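Local atomic coordinates of TENA/THI-4 protein (Shewanella denitrificans OS217, PDB entry 3DDE), a protein that is of unknown function but has a heme oxygenase-like helical fold and may act as an iron-containing oxidoreductase. Residues A[50-55]-A[85-90]; A[123-126]-A[132-135]; A[137-142]-A[205-210]. One frame throughout, in Å; residues are numbered along the deposited sequence.

Contact 1. Residues A[50-55]-A[85-90]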
# COMPACT_ATOMS: atom_id res chain seq x y z
N HIS A 50 -8.81 11.67 -16.92
CA HIS A 50 -7.91 10.63 -16.42
C HIS A 50 -7.23 10.94 -15.10
O HIS A 50 -7.23 10.11 -14.22
CB HIS A 50 -6.85 10.27 -17.47
CG HIS A 50 -7.39 9.48 -18.61
ND1 HIS A 50 -8.16 8.36 -18.44
CD2 HIS A 50 -7.22 9.62 -19.95
CE1 HIS A 50 -8.46 7.85 -19.62
NE2 HIS A 50 -7.91 8.60 -20.55
N TYR A 51 -6.64 12.12 -14.95
CA TYR A 51 -5.97 12.43 -13.69
C TYR A 51 -6.95 12.87 -12.59
O TYR A 51 -6.75 12.58 -11.42
CB TYR A 51 -4.83 13.42 -13.90
CG TYR A 51 -5.17 14.90 -14.02
CD1 TYR A 51 -5.44 15.67 -12.88
CD2 TYR A 51 -5.10 15.56 -15.24
CE1 TYR A 51 -5.70 17.00 -12.95
CE2 TYR A 51 -5.35 16.92 -15.34
CZ TYR A 51 -5.65 17.64 -14.19
OH TYR A 51 -5.93 19.00 -14.26
N THR A 52 -8.03 13.56 -12.96
CA THR A 52 -9.02 14.03 -12.00
C THR A 52 -9.67 12.85 -11.27
O THR A 52 -10.04 12.95 -10.11
CB THR A 52 -10.08 14.95 -12.69
OG1 THR A 52 -9.42 16.15 -13.09
CG2 THR A 52 -11.21 15.32 -11.76
N LYS A 53 -9.80 11.75 -12.00
CA LYS A 53 -10.36 10.49 -11.54
C LYS A 53 -9.67 9.94 -10.27
O LYS A 53 -10.27 9.23 -9.46
CB LYS A 53 -10.18 9.52 -12.71
CG LYS A 53 -10.68 8.11 -12.59
CD LYS A 53 -10.61 7.39 -13.97
CE LYS A 53 -9.19 7.38 -14.61
NZ LYS A 53 -9.20 6.89 -16.06
N HIS A 54 -8.39 10.31 -10.10
CA HIS A 54 -7.59 9.83 -8.98
C HIS A 54 -7.41 10.81 -7.82
O HIS A 54 -6.85 10.43 -6.79
CB HIS A 54 -6.21 9.39 -9.50
CG HIS A 54 -6.26 8.21 -10.42
ND1 HIS A 54 -6.38 6.91 -9.97
CD2 HIS A 54 -6.23 8.13 -11.78
CE1 HIS A 54 -6.40 6.09 -11.00
NE2 HIS A 54 -6.32 6.80 -12.11
N ASN A 55 -7.88 12.04 -7.95
CA ASN A 55 -7.61 13.05 -6.93
C ASN A 55 -8.24 12.85 -5.56
O ASN A 55 -7.57 13.09 -4.54
CB ASN A 55 -7.82 14.46 -7.50
CG ASN A 55 -6.68 14.88 -8.41
OD1 ASN A 55 -5.65 14.18 -8.54
ND2 ASN A 55 -6.83 16.02 -9.03
N ALA A 85 -14.83 13.47 -4.88
CA ALA A 85 -15.32 12.22 -5.47
C ALA A 85 -16.32 12.46 -6.61
O ALA A 85 -17.30 13.19 -6.46
CB ALA A 85 -15.91 11.28 -4.41
N GLY A 86 -16.02 11.84 -7.76
CA GLY A 86 -16.84 11.94 -8.95
C GLY A 86 -16.63 13.17 -9.84
O GLY A 86 -17.18 13.23 -10.95
N HIS A 87 -15.83 14.13 -9.38
CA HIS A 87 -15.55 15.36 -10.13
C HIS A 87 -15.17 15.08 -11.59
O HIS A 87 -15.45 15.90 -12.47
CB HIS A 87 -14.45 16.16 -9.40
CG HIS A 87 -14.20 17.52 -9.98
ND1 HIS A 87 -15.17 18.49 -10.07
CD2 HIS A 87 -13.06 18.10 -10.42
CE1 HIS A 87 -14.65 19.59 -10.59
NE2 HIS A 87 -13.37 19.38 -10.80
N GLU A 88 -14.54 13.93 -11.85
CA GLU A 88 -14.16 13.56 -13.22
C GLU A 88 -15.40 13.39 -14.12
O GLU A 88 -15.33 13.56 -15.34
CB GLU A 88 -13.28 12.29 -13.27
CG GLU A 88 -13.96 10.90 -13.07
CD GLU A 88 -14.32 10.58 -11.62
OE1 GLU A 88 -13.98 11.38 -10.73
OE2 GLU A 88 -14.96 9.51 -11.38
N LEU A 89 -16.54 13.07 -13.54
CA LEU A 89 -17.76 12.91 -14.33
C LEU A 89 -18.15 14.20 -15.04
O LEU A 89 -18.70 14.15 -16.13
CB LEU A 89 -18.91 12.35 -13.48
CG LEU A 89 -18.65 10.92 -12.99
CD1 LEU A 89 -19.77 10.44 -12.09
CD2 LEU A 89 -18.48 9.98 -14.18
N MSE A 90 -17.81 15.34 -14.44
CA MSE A 90 -18.08 16.66 -15.04
C MSE A 90 -17.28 16.84 -16.33
O MSE A 90 -17.75 17.47 -17.27
CB MSE A 90 -17.76 17.80 -14.07
CG MSE A 90 -18.51 17.73 -12.74
SE MSE A 90 -18.26 19.34 -11.67
CE MSE A 90 -19.50 20.54 -12.61

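Contact 2. Residues A[123-126]-A[132-135]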
# COMPACT_ATOMS: atom_id res chain seq x y z
N TRP A 123 2.43 9.10 -5.13
CA TRP A 123 3.71 9.00 -4.42
C TRP A 123 3.86 10.05 -3.33
O TRP A 123 4.24 9.72 -2.19
CB TRP A 123 4.86 9.11 -5.42
CG TRP A 123 6.23 9.08 -4.87
CD1 TRP A 123 7.12 10.09 -4.84
CD2 TRP A 123 6.89 7.95 -4.26
NE1 TRP A 123 8.31 9.67 -4.28
CE2 TRP A 123 8.18 8.36 -3.92
CE3 TRP A 123 6.51 6.63 -4.01
CZ2 TRP A 123 9.09 7.51 -3.30
CZ3 TRP A 123 7.42 5.78 -3.41
CH2 TRP A 123 8.69 6.22 -3.06
N ILE A 124 3.59 11.31 -3.66
CA ILE A 124 3.77 12.37 -2.68
C ILE A 124 2.64 12.38 -1.62
O ILE A 124 2.74 13.02 -0.58
CB ILE A 124 4.05 13.77 -3.35
CG1 ILE A 124 2.87 14.29 -4.18
CG2 ILE A 124 5.35 13.74 -4.16
CD1 ILE A 124 1.73 14.91 -3.34
N SER A 125 1.60 11.61 -1.89
CA SER A 125 0.49 11.45 -0.97
C SER A 125 0.71 10.27 -0.02
O SER A 125 0.27 10.30 1.12
CB SER A 125 -0.81 11.27 -1.75
OG SER A 125 -1.08 12.42 -2.54
N ALA A 126 1.42 9.25 -0.49
CA ALA A 126 1.70 8.05 0.28
C ALA A 126 3.02 8.11 1.05
O ALA A 126 3.24 7.32 1.96
CB ALA A 126 1.72 6.86 -0.64
N GLN A 132 2.91 17.92 2.26
CA GLN A 132 3.31 18.29 0.91
C GLN A 132 2.26 18.33 -0.20
O GLN A 132 2.39 19.14 -1.11
CB GLN A 132 4.51 17.44 0.50
CG GLN A 132 4.20 15.98 0.23
CD GLN A 132 5.45 15.15 0.01
OE1 GLN A 132 6.53 15.69 -0.12
NE2 GLN A 132 5.30 13.85 -0.02
N ARG A 133 1.22 17.49 -0.14
CA ARG A 133 0.19 17.49 -1.17
C ARG A 133 -0.57 18.83 -1.20
O ARG A 133 -1.14 19.19 -2.23
CB ARG A 133 -0.78 16.33 -0.99
CG ARG A 133 -1.67 16.08 -2.19
CD ARG A 133 -2.88 15.25 -1.85
NE ARG A 133 -3.72 15.04 -3.04
CZ ARG A 133 -4.59 15.92 -3.51
NH1 ARG A 133 -4.75 17.12 -2.95
NH2 ARG A 133 -5.28 15.62 -4.60
N LEU A 134 -0.59 19.56 -0.09
CA LEU A 134 -1.22 20.88 -0.03
C LEU A 134 -0.63 21.84 -1.08
O LEU A 134 -1.30 22.80 -1.48
CB LEU A 134 -1.10 21.48 1.37
CG LEU A 134 -1.88 20.85 2.53
CD1 LEU A 134 -1.46 21.47 3.85
CD2 LEU A 134 -3.41 21.00 2.31
N GLY A 135 0.60 21.59 -1.51
CA GLY A 135 1.27 22.39 -2.55
C GLY A 135 0.57 22.26 -3.90
O GLY A 135 0.46 23.22 -4.65
O HOH W 1 0.93 14.85 1.26

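Contact 3. Residues A[137-142]-A[205-210]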
# COMPACT_ATOMS: atom_id res chain seq x y z
N SER A 137 -2.64 21.43 -4.25
CA SER A 137 -3.90 22.11 -3.99
C SER A 137 -3.76 23.62 -4.04
O SER A 137 -4.69 24.32 -4.45
CB SER A 137 -4.41 21.71 -2.61
OG SER A 137 -4.77 20.34 -2.58
N TYR A 138 -2.61 24.13 -3.61
CA TYR A 138 -2.41 25.57 -3.61
C TYR A 138 -2.60 26.21 -5.00
O TYR A 138 -3.35 27.17 -5.13
CB TYR A 138 -1.07 26.00 -3.01
CG TYR A 138 -0.95 27.51 -3.01
CD1 TYR A 138 -1.65 28.28 -2.08
CD2 TYR A 138 -0.18 28.16 -3.96
CE1 TYR A 138 -1.56 29.68 -2.10
CE2 TYR A 138 -0.09 29.53 -3.99
CZ TYR A 138 -0.77 30.29 -3.07
OH TYR A 138 -0.65 31.67 -3.12
N TRP A 139 -1.92 25.69 -6.02
CA TRP A 139 -2.09 26.26 -7.37
C TRP A 139 -3.35 25.70 -8.01
O TRP A 139 -4.04 26.39 -8.75
CB TRP A 139 -0.84 26.06 -8.26
CG TRP A 139 -0.60 24.68 -8.72
CD1 TRP A 139 0.24 23.76 -8.17
CD2 TRP A 139 -1.23 24.03 -9.83
NE1 TRP A 139 0.18 22.58 -8.87
CE2 TRP A 139 -0.73 22.71 -9.89
CE3 TRP A 139 -2.17 24.43 -10.78
CZ2 TRP A 139 -1.13 21.80 -10.86
CZ3 TRP A 139 -2.57 23.52 -11.75
CH2 TRP A 139 -2.05 22.22 -11.78
N ALA A 140 -3.66 24.44 -7.73
CA ALA A 140 -4.86 23.84 -8.31
C ALA A 140 -6.11 24.67 -7.97
O ALA A 140 -6.98 24.83 -8.82
CB ALA A 140 -5.00 22.42 -7.85
N GLU A 141 -6.16 25.27 -6.77
CA GLU A 141 -7.34 26.05 -6.33
C GLU A 141 -7.34 27.55 -6.66
O GLU A 141 -8.41 28.15 -6.75
CB GLU A 141 -7.58 25.88 -4.82
CG GLU A 141 -7.87 24.45 -4.37
CD GLU A 141 -9.14 23.85 -4.95
OE1 GLU A 141 -10.09 24.60 -5.27
OE2 GLU A 141 -9.19 22.59 -5.06
N ASN A 142 -6.17 28.16 -6.79
CA ASN A 142 -6.07 29.56 -7.19
C ASN A 142 -5.62 29.63 -8.65
O ASN A 142 -4.82 30.50 -9.03
CB ASN A 142 -5.08 30.30 -6.28
N ASN A 205 6.54 20.80 -8.91
CA ASN A 205 6.63 19.64 -9.77
C ASN A 205 5.29 19.22 -10.28
O ASN A 205 5.16 18.86 -11.44
CB ASN A 205 7.40 18.47 -9.12
CG ASN A 205 7.92 17.47 -10.15
OD1 ASN A 205 8.67 17.84 -11.08
ND2 ASN A 205 7.53 16.20 -10.01
N SER A 206 4.25 19.28 -9.45
CA SER A 206 2.91 18.92 -9.93
C SER A 206 2.48 19.84 -11.10
O SER A 206 1.82 19.37 -12.02
CB SER A 206 1.88 18.92 -8.79
OG SER A 206 1.82 20.18 -8.14
N LEU A 207 2.87 21.11 -11.06
CA LEU A 207 2.53 22.06 -12.12
C LEU A 207 3.40 21.83 -13.35
O LEU A 207 2.91 21.88 -14.47
CB LEU A 207 2.64 23.50 -11.59
CG LEU A 207 2.23 24.67 -12.51
CD1 LEU A 207 0.92 24.42 -13.20
CD2 LEU A 207 2.20 25.97 -11.74
N VAL A 208 4.69 21.56 -13.15
CA VAL A 208 5.59 21.17 -14.26
C VAL A 208 5.02 19.93 -14.98
O VAL A 208 4.95 19.87 -16.22
CB VAL A 208 7.03 20.88 -13.74
CG1 VAL A 208 7.87 20.15 -14.81
CG2 VAL A 208 7.71 22.18 -13.27
N LEU A 209 4.59 18.94 -14.20
CA LEU A 209 4.05 17.71 -14.78
C LEU A 209 2.70 17.91 -15.47
O LEU A 209 2.42 17.26 -16.48
CB LEU A 209 3.97 16.62 -13.71
CG LEU A 209 5.29 16.08 -13.17
CD1 LEU A 209 4.97 14.88 -12.30
CD2 LEU A 209 6.30 15.70 -14.27
N THR A 210 1.87 18.80 -14.94
CA THR A 210 0.60 19.13 -15.55
C THR A 210 0.85 19.84 -16.89
O THR A 210 0.16 19.60 -17.86
CB THR A 210 -0.29 20.00 -14.63
OG1 THR A 210 -0.45 19.35 -13.36
CG2 THR A 210 -1.68 20.22 -15.24

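Contact 1. Residues A[50-55]-A[85-90]
T52 lays its methyl group against H87 and the backbone N of E88, where the turn runs into helix 88-97. T52 CG2 lies 3.6 Å from H87 CD2 and the same 3.6 Å from the backbone N of E88, filling the angle between the imidazole and the main chain. It meets the ring obliquely, and since H87 is modelled in two conformers, this half of the contact is the less certain one. The first torsion of T52 sends CG2 away from its own backbone N and out across the gap, while OG1 turns back to the carbonyl O of T48 one helical turn earlier. Only carbon of T52 therefore faces H87 and E88.

One residue on, E88 lies against the backbone of K53. K53 CA and E88 CA are 5.2 Å apart. E88 CB approaches K53 N to 3.7 Å, CG packs on K53 CB at 4.0 Å, and OE1 lies 3.8 Å from K53 CA. No hydrogen bond crosses here. K53 takes its amine the other way: the chain kinks at chi3 (56°) and NZ meets H50 ND1 at 3.0 Å in the plane of the imidazole, whose NE2 is bonded to S108 OG. Both polar atoms of the H50 ring are thereby engaged.

F167 of helix 166-189 touches both T52 and H87, with its ring tilted against the imidazole. The contact brings the end of helix 38-52 against the turn between helices 71-84 and 88-97, a meeting of helix ends within the all-helical, heme oxygenase-like fold.

Contact 2. Residues A[123-126]-A[132-135]
Q132 reaches across to the carbonyl O of I124, and the conformations of the side chains around this bond set the shape of the contact. CG of Q132 stands between its own backbone N and carbonyl carbon (chi1 71°), and beyond CG the chain runs straight out, delivering the amide to helix 112-126. Q132 NE2 donates to I124 O at 2.7 Å with an N-H...O angle of 150°. It arrives on a lone pair in the carbonyl plane, although the acceptor is somewhat tilted from the plane of the glutamine amide. On the way the amide passes over the branch point of I124, Q132 NE2 lying 3.6 Å from I124 CB.

I124 has CG1 in the equivalent position between N and C (chi1 65°), and this together with the bend at chi2 brings CD1 to R133. I124 CD1 rests 3.7 Å from R133 CB, and the two side chains run at about a right angle. R133 in turn starts away from its backbone N and stays extended as far as NE, so its aliphatic part passes beside S125: S125 OG is 3.4 Å from R133 CD and lies near the plane of the guanidinium, at its edge. Polar partners for these groups are found outside the two segments. S125 OG is bonded to L121 O, and R133 NH2 reaches N58 OD1 on helix 55-65.

A water links the two backbones, donating to I124 O at 3.2 Å and accepting from R133 N at 3.0 Å. Near the end of helix 112-126, then, the I124 carbonyl receives one direct donor and one water, while the aliphatic stem of R133 supplies nonpolar contact: a short connection between consecutive helices is tied by backbone-directed polar bonds, with the arginine's charge carried past it to helix 55-65.

Contact 3. Residues A[137-142]-A[205-210]
One face of the W139 indole is covered by L207, and its edge meets two hydroxyls. L207 CD1 stands 3.7 Å from the centroid of the six-membered ring, only 4° off the ring normal, a direct CH-pi contact; CB of the same leucine lies over the same face nearer the pyrrole, 3.8 Å from W139 NE1. At the edge, W139 NE1 donates to S206 OG at 3.0 Å. This bond is nearly straight (175°) and lies in the ring plane. Farther round the rim, T210 OG1 sits 3.6 Å from W139 CZ2.

The indole thus bridges helices 134-141 and 193-223 of the heme oxygenase-like bundle, whose local axes come within 10.2 Å at an angle of 51°. W139 gets there with CG between its backbone N and carbonyl carbon.

Both hydroxyls are also tied to their own helix. S206 OG bonds to V202 O, and T210 OG1 to S206 O at 2.6 Å. That carbonyl also takes the T210 backbone N, the two donors coming from opposite faces of its plane. L207 packs further on M17 and W18 of helix 7-24, while N205 bonds through ND2 to T116 of a neighbouring subunit.

The three contacts follow one another along the chain, each closing before the next opens. Contact 2 and contact 3 share helix 134-141: its start is tied back to helix 112-126, and W139 on its next turn packs on helix 193-223, with the contact centres about 11 Å apart. Contact 1 lies about 17 Å from contact 2 and about 16 Å from contact 3, centre to centre, yet it touches contact 2, where N55 O packs 3.4 Å from R133 NH2. Contact 3 is nearest the middle of the chain. Together they join early, middle and late helices into a single helical domain; a second subunit touches A85 in contact 1, a third reaches contacts 2 and 3.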